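Local coordinates for aminotransferase, class V family protein (Trichomonas vaginalis, PDB 5F8V) that probably catalyses the pyridoxal phosphate-dependent transfer of the amino group of O-phospho-L-serine to 2-oxoglutarate, forming 3-phosphooxypyruvate and L-glutamate in serine biosynthesis, at residues Phe291-Lys296 / Asp311-Lys316; Cys154-Ile159 / Trp299-Asn304; Lys275-Lys280 / Cys353-Val358. All blocks are in the same frame, centred on the assembly; numbering follows the deposited sequence.

Interaction 1 of 3, residues Phe291-Lys296 / Asp311-Lys316; sequences FVNRIK and DGYENK
R294 lies over the ring of Y313 and donates its backbone N-H to the tyrosine hydroxyl, tying together the loops before and after strand 304-307 in the C-terminal small domain of this class V aminotransferase. The tight part is the buried ring. CD of R294 stands over one face, 3.9 Å from the ring centroid of Y313 and only 15° off the normal, a CH-pi contact. Y313 OH accepts a nearly straight hydrogen bond from R294 N (3.0 Å, 165°), so the ring is gripped at its far end as well as over its face. At the edge, V292 CG2 approaches Y313 CE2 at 4.2 Å, and outside the two segments F308 meets the same ring. The loop before the strand is itself shaped by an Asx turn in which N293 OD1 accepts from I295 N; the amide ND2 of N293 is bound to P306 O. Toward solvent the contact slackens into an ion pair. The arginine chain runs extended from CG to NE, past the tyrosine in the opposite direction, which brings the guanidinium over Y313 CB with its plane 20° from that of the ring. E314, exposed, crosses R294 at about a right angle. Its OE2 is reached on the anti side by R294 NH2 at 2.8 Å, tilted out of both group planes, while R294 NH1 adds a weak bond to OE2 at 3.3 Å.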
loop_
_atom_site.group_PDB
_atom_site.type_symbol
_atom_site.label_atom_id
_atom_site.label_comp_id
_atom_site.label_asym_id
_atom_site.label_seq_id
_atom_site.Cartn_x
_atom_site.Cartn_y
_atom_site.Cartn_z
ATOM N N PHE A 291 25.749 -30.096 1.512
ATOM C CA PHE A 291 24.652 -29.322 0.922
ATOM C C PHE A 291 24.297 -29.820 -0.488
ATOM O O PHE A 291 25.171 -30.244 -1.250
ATOM C CB PHE A 291 25.012 -27.826 0.880
ATOM C CG PHE A 291 25.452 -27.260 2.210
ATOM C CD1 PHE A 291 24.525 -26.986 3.210
ATOM C CD2 PHE A 291 26.792 -26.993 2.458
ATOM C CE1 PHE A 291 24.924 -26.463 4.433
ATOM C CE2 PHE A 291 27.198 -26.459 3.683
ATOM C CZ PHE A 291 26.265 -26.197 4.666
ATOM N N VAL A 292 23.009 -29.755 -0.817
ATOM C CA VAL A 292 22.501 -30.135 -2.142
ATOM C C VAL A 292 21.430 -29.161 -2.634
ATOM O O VAL A 292 20.643 -28.640 -1.840
ATOM C CB VAL A 292 21.885 -31.560 -2.139
ATOM C CG1 VAL A 292 22.926 -32.596 -1.738
ATOM C CG2 VAL A 292 20.655 -31.649 -1.231
ATOM N N ASN A 293 21.417 -28.925 -3.944
ATOM C CA ASN A 293 20.336 -28.215 -4.626
ATOM C C ASN A 293 20.013 -29.026 -5.869
ATOM O O ASN A 293 20.917 -29.365 -6.630
ATOM C CB ASN A 293 20.757 -26.782 -4.994
ATOM C CG ASN A 293 19.809 -26.114 -6.001
ATOM O OD1 ASN A 293 19.720 -26.528 -7.159
ATOM N ND2 ASN A 293 19.128 -25.057 -5.571
ATOM N N ARG A 294 18.724 -29.298 -6.070
ATOM C CA ARG A 294 18.235 -30.228 -7.107
ATOM C C ARG A 294 17.864 -29.567 -8.431
ATOM O O ARG A 294 17.600 -30.266 -9.404
ATOM C CB ARG A 294 16.976 -30.968 -6.613
ATOM C CG ARG A 294 17.237 -32.308 -5.962
ATOM C CD ARG A 294 15.926 -33.014 -5.657
ATOM N NE ARG A 294 16.066 -34.021 -4.606
ATOM C CZ ARG A 294 15.056 -34.688 -4.047
ATOM N NH1 ARG A 294 13.799 -34.483 -4.432
ATOM N NH2 ARG A 294 15.310 -35.572 -3.084
ATOM N N ILE A 295 17.808 -28.241 -8.467
ATOM C CA ILE A 295 17.256 -27.543 -9.625
ATOM C C ILE A 295 18.248 -27.682 -10.773
ATOM O O ILE A 295 19.448 -27.467 -10.592
ATOM C CB ILE A 295 16.962 -26.057 -9.330
ATOM C CG1 ILE A 295 16.026 -25.909 -8.111
ATOM C CG2 ILE A 295 16.382 -25.359 -10.562
ATOM C CD1 ILE A 295 14.761 -26.735 -8.145
ATOM N N LYS A 296 17.749 -28.064 -11.949
ATOM C CA LYS A 296 18.612 -28.211 -13.122
ATOM C C LYS A 296 19.247 -26.863 -13.459
ATOM O O LYS A 296 18.592 -25.833 -13.305
ATOM C CB LYS A 296 17.837 -28.762 -14.325
ATOM C CG LYS A 296 17.489 -30.238 -14.192
ATOM C CD LYS A 296 16.770 -30.776 -15.421
ATOM C CE LYS A 296 16.169 -32.150 -15.135
ATOM N NZ LYS A 296 15.403 -32.706 -16.287
ATOM N N ASP A 311 19.857 -35.145 2.539
ATOM C CA ASP A 311 18.558 -35.817 2.389
ATOM C C ASP A 311 17.372 -34.906 2.743
ATOM O O ASP A 311 16.271 -35.384 3.027
ATOM C CB ASP A 311 18.530 -37.113 3.234
ATOM C CG ASP A 311 18.890 -36.886 4.710
ATOM O OD1 ASP A 311 18.708 -35.757 5.223
ATOM O OD2 ASP A 311 19.369 -37.848 5.359
ATOM N N GLY A 312 17.585 -33.592 2.687
ATOM C CA GLY A 312 16.621 -32.627 3.226
ATOM C C GLY A 312 15.373 -32.363 2.397
ATOM O O GLY A 312 14.410 -31.782 2.907
ATOM N N TYR A 313 15.374 -32.768 1.126
ATOM C CA TYR A 313 14.200 -32.551 0.259
ATOM C C TYR A 313 12.998 -33.382 0.711
ATOM O O TYR A 313 11.905 -32.849 0.884
ATOM C CB TYR A 313 14.527 -32.837 -1.216
ATOM C CG TYR A 313 15.096 -31.654 -1.968
ATOM C CD1 TYR A 313 14.265 -30.635 -2.440
ATOM C CD2 TYR A 313 16.461 -31.558 -2.225
ATOM C CE1 TYR A 313 14.779 -29.548 -3.146
ATOM C CE2 TYR A 313 16.986 -30.477 -2.922
ATOM C CZ TYR A 313 16.143 -29.474 -3.380
ATOM O OH TYR A 313 16.686 -28.416 -4.072
ATOM N N GLU A 314 13.226 -34.675 0.923
ATOM C CA GLU A 314 12.174 -35.620 1.302
ATOM C C GLU A 314 12.184 -36.039 2.788
ATOM O O GLU A 314 11.178 -36.561 3.272
ATOM C CB GLU A 314 12.255 -36.849 0.387
ATOM C CG GLU A 314 12.016 -36.505 -1.084
ATOM C CD GLU A 314 12.382 -37.626 -2.041
ATOM O OE1 GLU A 314 11.888 -38.759 -1.853
ATOM O OE2 GLU A 314 13.153 -37.367 -2.997
ATOM N N ASN A 315 13.293 -35.809 3.502
ATOM C CA ASN A 315 13.412 -36.154 4.936
ATOM C C ASN A 315 13.615 -34.909 5.801
ATOM O O ASN A 315 14.741 -34.474 6.011
ATOM C CB ASN A 315 14.565 -37.144 5.161
ATOM C CG ASN A 315 14.449 -38.386 4.298
ATOM O OD1 ASN A 315 15.135 -38.516 3.278
ATOM N ND2 ASN A 315 13.571 -39.301 4.692
ATOM N N LYS A 316 12.518 -34.345 6.305
ATOM C CA LYS A 316 12.564 -33.083 7.047
ATOM C C LYS A 316 13.078 -33.284 8.476
ATOM O O LYS A 316 12.729 -34.260 9.143
ATOM C CB LYS A 316 11.181 -32.403 7.084
ATOM C CG LYS A 316 10.551 -32.128 5.720
ATOM C CD LYS A 316 11.397 -31.216 4.832
ATOM C CE LYS A 316 10.763 -31.027 3.456
ATOM N NZ LYS A 316 11.742 -30.495 2.468
#

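Interaction 2 of 3, residues Cys154-Ile159 / Trp299-Asn304; sequences CDNETI and WRSRMN
N156 and S301 meet through a short hydrogen bond, S301 OG to N156 OD1 at 2.5 Å, in the buried region where the small hairpin of strands 156-157 and 162-163 meets the approach to strand 304-307. The hydroxyl comes in along the carbonyl plane of the asparagine, on a lone pair. S301 OG is also an acceptor: M303 N (3.0 Å) and N304 N (3.0 Å) both bind it, making an ST turn and an ST motif that bend the chain ahead of the strand. With two amide hydrogens pointing at the oxygen, its own proton is left for N156. The nitrogen end of the N156 amide has two partners. ND2 donates to N304 OD1 at 2.8 Å, with the acceptor in the plane of the N156 amide and the two amide planes only 25° apart, and it also bonds S180 OG. N156 reaches both partners because its CG is anti to the backbone N (chi1 -177°), carrying the amide straight across to the other segment. T158 turns its methyl CG2 toward the N304 amide, while its hydroxyl faces away: OG1 has its polar partners in S180 and in O3 of the modified residue LLP at position 202, the lysine-bound pyridoxal phosphate. Backbone bonds of W299 with E163 and of S301 with G161 extend the attachment to the hairpin. T158, in van der Waals contact with N304 and bonded to the cofactor through its hydroxyl, links this buried network to the active site. Since OD1 meets a donor and ND2 meets acceptors, the network fixes which way round the N156 amide sits.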
loop_
_atom_site.group_PDB
_atom_site.type_symbol
_atom_site.label_atom_id
_atom_site.label_comp_id
_atom_site.label_asym_id
_atom_site.label_seq_id
_atom_site.Cartn_x
_atom_site.Cartn_y
_atom_site.Cartn_z
ATOM N N CYS A 154 5.081 -17.214 -13.431
ATOM C CA CYS A 154 6.011 -16.564 -12.515
ATOM C C CYS A 154 7.428 -16.708 -13.051
ATOM O O CYS A 154 7.949 -17.823 -13.184
ATOM C CB CYS A 154 5.919 -17.196 -11.137
ATOM S SG CYS A 154 6.900 -16.335 -9.911
ATOM N N ASP A 155 8.046 -15.581 -13.372
ATOM C CA ASP A 155 9.374 -15.609 -13.975
ATOM C C ASP A 155 10.434 -16.138 -13.008
ATOM O O ASP A 155 11.375 -16.793 -13.440
ATOM C CB ASP A 155 9.762 -14.221 -14.491
ATOM C CG ASP A 155 10.800 -14.283 -15.584
ATOM O OD1 ASP A 155 10.610 -15.043 -16.549
ATOM O OD2 ASP A 155 11.809 -13.567 -15.481
ATOM N N ASN A 156 10.277 -15.864 -11.711
ATOM C CA ASN A 156 11.203 -16.366 -10.692
ATOM C C ASN A 156 10.471 -16.855 -9.439
ATOM O O ASN A 156 9.905 -16.054 -8.690
ATOM C CB ASN A 156 12.239 -15.292 -10.333
ATOM C CG ASN A 156 13.261 -15.793 -9.330
ATOM O OD1 ASN A 156 14.118 -16.615 -9.654
ATOM N ND2 ASN A 156 13.132 -15.350 -8.088
ATOM N N GLU A 157 10.466 -18.169 -9.218
ATOM C CA GLU A 157 9.810 -18.732 -8.029
ATOM C C GLU A 157 10.782 -18.684 -6.853
ATOM O O GLU A 157 11.822 -19.336 -6.859
ATOM C CB GLU A 157 9.279 -20.142 -8.295
ATOM C CG GLU A 157 8.020 -20.157 -9.147
ATOM C CD GLU A 157 6.746 -19.759 -8.411
ATOM O OE1 GLU A 157 6.795 -19.501 -7.190
ATOM O OE2 GLU A 157 5.663 -19.714 -9.052
ATOM N N THR A 158 10.424 -17.868 -5.868
ATOM C CA THR A 158 11.292 -17.463 -4.764
ATOM C C THR A 158 11.624 -18.636 -3.817
ATOM O O THR A 158 12.766 -18.772 -3.350
ATOM C CB THR A 158 10.604 -16.292 -4.007
ATOM O OG1 THR A 158 10.093 -15.356 -4.970
ATOM C CG2 THR A 158 11.530 -15.547 -3.102
ATOM N N ILE A 159 10.641 -19.496 -3.567
ATOM C CA ILE A 159 10.792 -20.605 -2.615
ATOM C C ILE A 159 11.491 -21.818 -3.253
ATOM O O ILE A 159 12.310 -22.483 -2.608
ATOM C CB ILE A 159 9.423 -20.995 -2.005
ATOM C CG1 ILE A 159 8.828 -19.794 -1.263
ATOM C CG2 ILE A 159 9.555 -22.193 -1.065
ATOM C CD1 ILE A 159 7.341 -19.903 -0.995
ATOM N N TRP A 299 17.464 -24.015 -15.151
ATOM C CA TRP A 299 16.360 -23.394 -14.393
ATOM C C TRP A 299 16.760 -22.762 -13.035
ATOM O O TRP A 299 15.890 -22.273 -12.305
ATOM C CB TRP A 299 15.271 -24.436 -14.152
ATOM C CG TRP A 299 14.728 -25.040 -15.407
ATOM C CD1 TRP A 299 14.834 -26.344 -15.802
ATOM C CD2 TRP A 299 13.993 -24.365 -16.431
ATOM N NE1 TRP A 299 14.209 -26.524 -17.011
ATOM C CE2 TRP A 299 13.680 -25.326 -17.421
ATOM C CE3 TRP A 299 13.562 -23.044 -16.610
ATOM C CZ2 TRP A 299 12.962 -25.003 -18.584
ATOM C CZ3 TRP A 299 12.837 -22.721 -17.768
ATOM C CH2 TRP A 299 12.550 -23.703 -18.742
ATOM N N ARG A 300 18.051 -22.741 -12.705
ATOM C CA ARG A 300 18.490 -22.215 -11.409
ATOM C C ARG A 300 18.352 -20.695 -11.320
ATOM O O ARG A 300 18.852 -19.967 -12.173
ATOM C CB ARG A 300 19.924 -22.632 -11.089
ATOM C CG ARG A 300 20.017 -24.021 -10.489
ATOM C CD ARG A 300 21.454 -24.419 -10.192
ATOM N NE ARG A 300 21.520 -25.547 -9.254
ATOM C CZ ARG A 300 22.644 -26.140 -8.861
ATOM N NH1 ARG A 300 23.826 -25.746 -9.325
ATOM N NH2 ARG A 300 22.587 -27.149 -7.994
ATOM N N SER A 301 17.664 -20.242 -10.274
ATOM C CA SER A 301 17.475 -18.828 -10.008
ATOM C C SER A 301 18.785 -18.141 -9.645
ATOM O O SER A 301 19.619 -18.707 -8.924
ATOM C CB SER A 301 16.461 -18.645 -8.882
ATOM O OG SER A 301 16.293 -17.291 -8.514
ATOM N N ARG A 302 18.959 -16.921 -10.164
ATOM C CA ARG A 302 20.052 -16.055 -9.746
ATOM C C ARG A 302 19.718 -15.355 -8.432
ATOM O O ARG A 302 20.619 -14.871 -7.768
ATOM C CB ARG A 302 20.352 -14.977 -10.797
ATOM C CG ARG A 302 20.763 -15.493 -12.174
ATOM C CD ARG A 302 20.540 -14.454 -13.276
ATOM N NE ARG A 302 19.164 -13.958 -13.225
ATOM C CZ ARG A 302 18.784 -12.701 -12.984
ATOM N NH1 ARG A 302 19.666 -11.709 -12.863
ATOM N NH2 ARG A 302 17.479 -12.427 -12.902
ATOM N N MET A 303 18.431 -15.269 -8.090
ATOM C CA MET A 303 17.937 -14.440 -6.990
ATOM C C MET A 303 17.699 -15.219 -5.696
ATOM O O MET A 303 17.895 -14.680 -4.612
ATOM C CB MET A 303 16.620 -13.769 -7.394
ATOM C CG MET A 303 16.680 -12.845 -8.609
ATOM S SD MET A 303 17.517 -11.269 -8.285
ATOM C CE MET A 303 19.161 -11.683 -8.852
ATOM N N ASN A 304 17.243 -16.466 -5.809
ATOM C CA ASN A 304 16.905 -17.287 -4.649
ATOM C C ASN A 304 17.520 -18.666 -4.819
ATOM O O ASN A 304 17.220 -19.374 -5.784
ATOM C CB ASN A 304 15.388 -17.391 -4.492
ATOM C CG ASN A 304 14.702 -16.031 -4.485
ATOM O OD1 ASN A 304 14.294 -15.531 -5.539
ATOM N ND2 ASN A 304 14.613 -15.401 -3.302
#

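Interaction 3 of 3, residues Lys275-Lys280 / Cys353-Val358; sequences KEKAKK and CPMEAV
K277 and M355 run alongside each other in opposite directions between helix 267-286 and the first turn of helix 355-367. The methyl CE of M355 rests on the aliphatic chain of K277, 3.6 Å from K277 CG. V358 takes a different course, crossing K277 at about a right angle: its CG2 touches K277 CB at 3.9 Å, and its other methyl, CG1, lies 4.1 Å from K280 CB. The two methyls thus touch residues one turn apart on the facing helix. K277 is extended at first and then bent at chi3 (-76°), a turn that brings the ammonium group to the loop ahead of the second helix. There NZ of K277 donates to C353 O at 2.8 Å, in the carbonyl plane and on a lone pair. The same nitrogen also bonds Y350 O, so this largely buried charge is satisfied mainly by backbone oxygens of the loop. K280, extended beyond CG, crosses M355 at about a right angle on the more exposed flank, its NZ 3.3 Å from M355 SD; D359 offers that lysine a long, weak ion pair. The methionine owes its reach toward both lysines to bends at chi2 and chi3. P354 stands at the N-cap position of helix 355-367, directly after the carbonyl held by K277. Elsewhere in the fold, C353 and A357 lie against F9, just past strand 7-8, and V358 packs on C349, just after strand 345-348, so helix 267-286 closes one side of the start of helix 355-367 and the N-terminal region another.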
loop_
_atom_site.group_PDB
_atom_site.type_symbol
_atom_site.label_atom_id
_atom_site.label_comp_id
_atom_site.label_asym_id
_atom_site.label_seq_id
_atom_site.Cartn_x
_atom_site.Cartn_y
_atom_site.Cartn_z
ATOM N N LYS A 275 24.575 -12.818 -11.590
ATOM C CA LYS A 275 25.153 -14.098 -12.043
ATOM C C LYS A 275 26.459 -14.446 -11.326
ATOM O O LYS A 275 26.694 -15.613 -11.008
ATOM C CB LYS A 275 25.391 -14.112 -13.560
ATOM C CG LYS A 275 24.127 -14.313 -14.369
ATOM C CD LYS A 275 24.384 -14.236 -15.860
ATOM C CE LYS A 275 23.129 -14.593 -16.628
ATOM N NZ LYS A 275 23.194 -14.084 -18.019
ATOM N N GLU A 276 27.309 -13.449 -11.095
ATOM C CA GLU A 276 28.560 -13.664 -10.352
ATOM C C GLU A 276 28.283 -14.172 -8.949
ATOM O O GLU A 276 28.846 -15.178 -8.527
ATOM C CB GLU A 276 29.396 -12.387 -10.256
ATOM C CG GLU A 276 30.247 -12.106 -11.475
ATOM C CD GLU A 276 30.916 -10.741 -11.417
ATOM O OE1 GLU A 276 31.309 -10.297 -10.305
ATOM O OE2 GLU A 276 31.046 -10.112 -12.496
ATOM N N LYS A 277 27.429 -13.448 -8.228
ATOM C CA LYS A 277 27.030 -13.844 -6.881
ATOM C C LYS A 277 26.386 -15.239 -6.852
ATOM O O LYS A 277 26.770 -16.066 -6.027
ATOM C CB LYS A 277 26.104 -12.791 -6.259
ATOM C CG LYS A 277 26.807 -11.478 -5.921
ATOM C CD LYS A 277 25.853 -10.476 -5.289
ATOM C CE LYS A 277 24.924 -9.844 -6.323
ATOM N NZ LYS A 277 24.160 -8.703 -5.749
ATOM N N ALA A 278 25.450 -15.505 -7.763
ATOM C CA ALA A 278 24.762 -16.810 -7.829
ATOM C C ALA A 278 25.714 -17.978 -8.087
ATOM O O ALA A 278 25.603 -19.014 -7.438
ATOM C CB ALA A 278 23.665 -16.799 -8.881
ATOM N N LYS A 279 26.648 -17.790 -9.015
ATOM C CA LYS A 279 27.635 -18.824 -9.381
ATOM C C LYS A 279 28.489 -19.249 -8.170
ATOM O O LYS A 279 28.682 -20.444 -7.929
ATOM C CB LYS A 279 28.525 -18.313 -10.519
ATOM C CG LYS A 279 29.471 -19.341 -11.125
ATOM C CD LYS A 279 30.498 -18.658 -12.022
ATOM C CE LYS A 279 31.390 -19.666 -12.744
ATOM N NZ LYS A 279 30.644 -20.392 -13.815
ATOM N N LYS A 280 28.967 -18.268 -7.413
ATOM C CA LYS A 280 29.668 -18.527 -6.142
ATOM C C LYS A 280 28.809 -19.336 -5.151
ATOM O O LYS A 280 29.292 -20.303 -4.572
ATOM C CB LYS A 280 30.117 -17.214 -5.487
ATOM C CG LYS A 280 31.244 -16.486 -6.220
ATOM C CD LYS A 280 31.706 -15.269 -5.421
ATOM C CE LYS A 280 33.046 -14.733 -5.919
ATOM N NZ LYS A 280 33.445 -13.482 -5.211
ATOM N N CYS A 353 22.260 -7.050 -2.582
ATOM C CA CYS A 353 22.983 -7.998 -1.739
ATOM C C CYS A 353 24.482 -7.851 -2.011
ATOM O O CYS A 353 24.927 -8.153 -3.114
ATOM C CB CYS A 353 22.538 -9.433 -1.992
ATOM S SG CYS A 353 23.545 -10.613 -1.059
ATOM N N PRO A 354 25.259 -7.355 -1.026
ATOM C CA PRO A 354 26.674 -7.071 -1.313
ATOM C C PRO A 354 27.485 -8.329 -1.593
ATOM O O PRO A 354 27.196 -9.380 -1.031
ATOM C CB PRO A 354 27.178 -6.401 -0.020
ATOM C CG PRO A 354 25.954 -6.026 0.737
ATOM C CD PRO A 354 24.941 -7.072 0.380
ATOM N N MET A 355 28.501 -8.210 -2.444
ATOM C CA MET A 355 29.392 -9.338 -2.734
ATOM C C MET A 355 30.082 -9.831 -1.454
ATOM O O MET A 355 30.347 -11.018 -1.298
ATOM C CB MET A 355 30.436 -8.953 -3.795
ATOM C CG MET A 355 31.493 -10.015 -4.077
ATOM S SD MET A 355 30.809 -11.632 -4.500
ATOM C CE MET A 355 30.431 -11.355 -6.231
ATOM N N GLU A 356 30.365 -8.903 -0.549
ATOM C CA GLU A 356 30.907 -9.232 0.758
ATOM C C GLU A 356 30.024 -10.222 1.532
ATOM O O GLU A 356 30.545 -11.101 2.200
ATOM C CB GLU A 356 31.070 -7.962 1.583
ATOM C CG GLU A 356 31.922 -8.136 2.816
ATOM C CD GLU A 356 32.137 -6.827 3.530
ATOM O OE1 GLU A 356 31.239 -6.398 4.280
ATOM O OE2 GLU A 356 33.205 -6.233 3.333
ATOM N N ALA A 357 28.703 -10.050 1.455
ATOM C CA ALA A 357 27.759 -10.948 2.132
ATOM C C ALA A 357 27.851 -12.368 1.587
ATOM O O ALA A 357 27.891 -13.334 2.359
ATOM C CB ALA A 357 26.333 -10.431 2.011
ATOM N N VAL A 358 27.890 -12.477 0.260
ATOM C CA VAL A 358 28.046 -13.758 -0.412
ATOM C C VAL A 358 29.383 -14.413 -0.019
ATOM O O VAL A 358 29.414 -15.618 0.248
ATOM C CB VAL A 358 27.930 -13.628 -1.952
ATOM C CG1 VAL A 358 28.317 -14.927 -2.644
ATOM C CG2 VAL A 358 26.515 -13.210 -2.359
#

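Interaction 2 is fully buried near the middle of the chain, interaction 3 partly buried between two helices, and interaction 1 a surface contact whose centre lies about 24 Å from the centre of the chain. The chemistry follows: neutral hydroxyl and amide bonds in the interior, with T158 reaching the cofactor, lysine chains over apolar groups at the helices, and an ion pair beside a buried tyrosine near the surface. Interactions 1 and 2 share the connection from helix 267-286 to strand 304-307 and touch where N293 OD1 probably bonds R300 NE. Interactions 2 and 3 meet through R302, which packs on K275 and A278. Interactions 1 and 3 do not touch, their nearest atoms being about 9 Å apart.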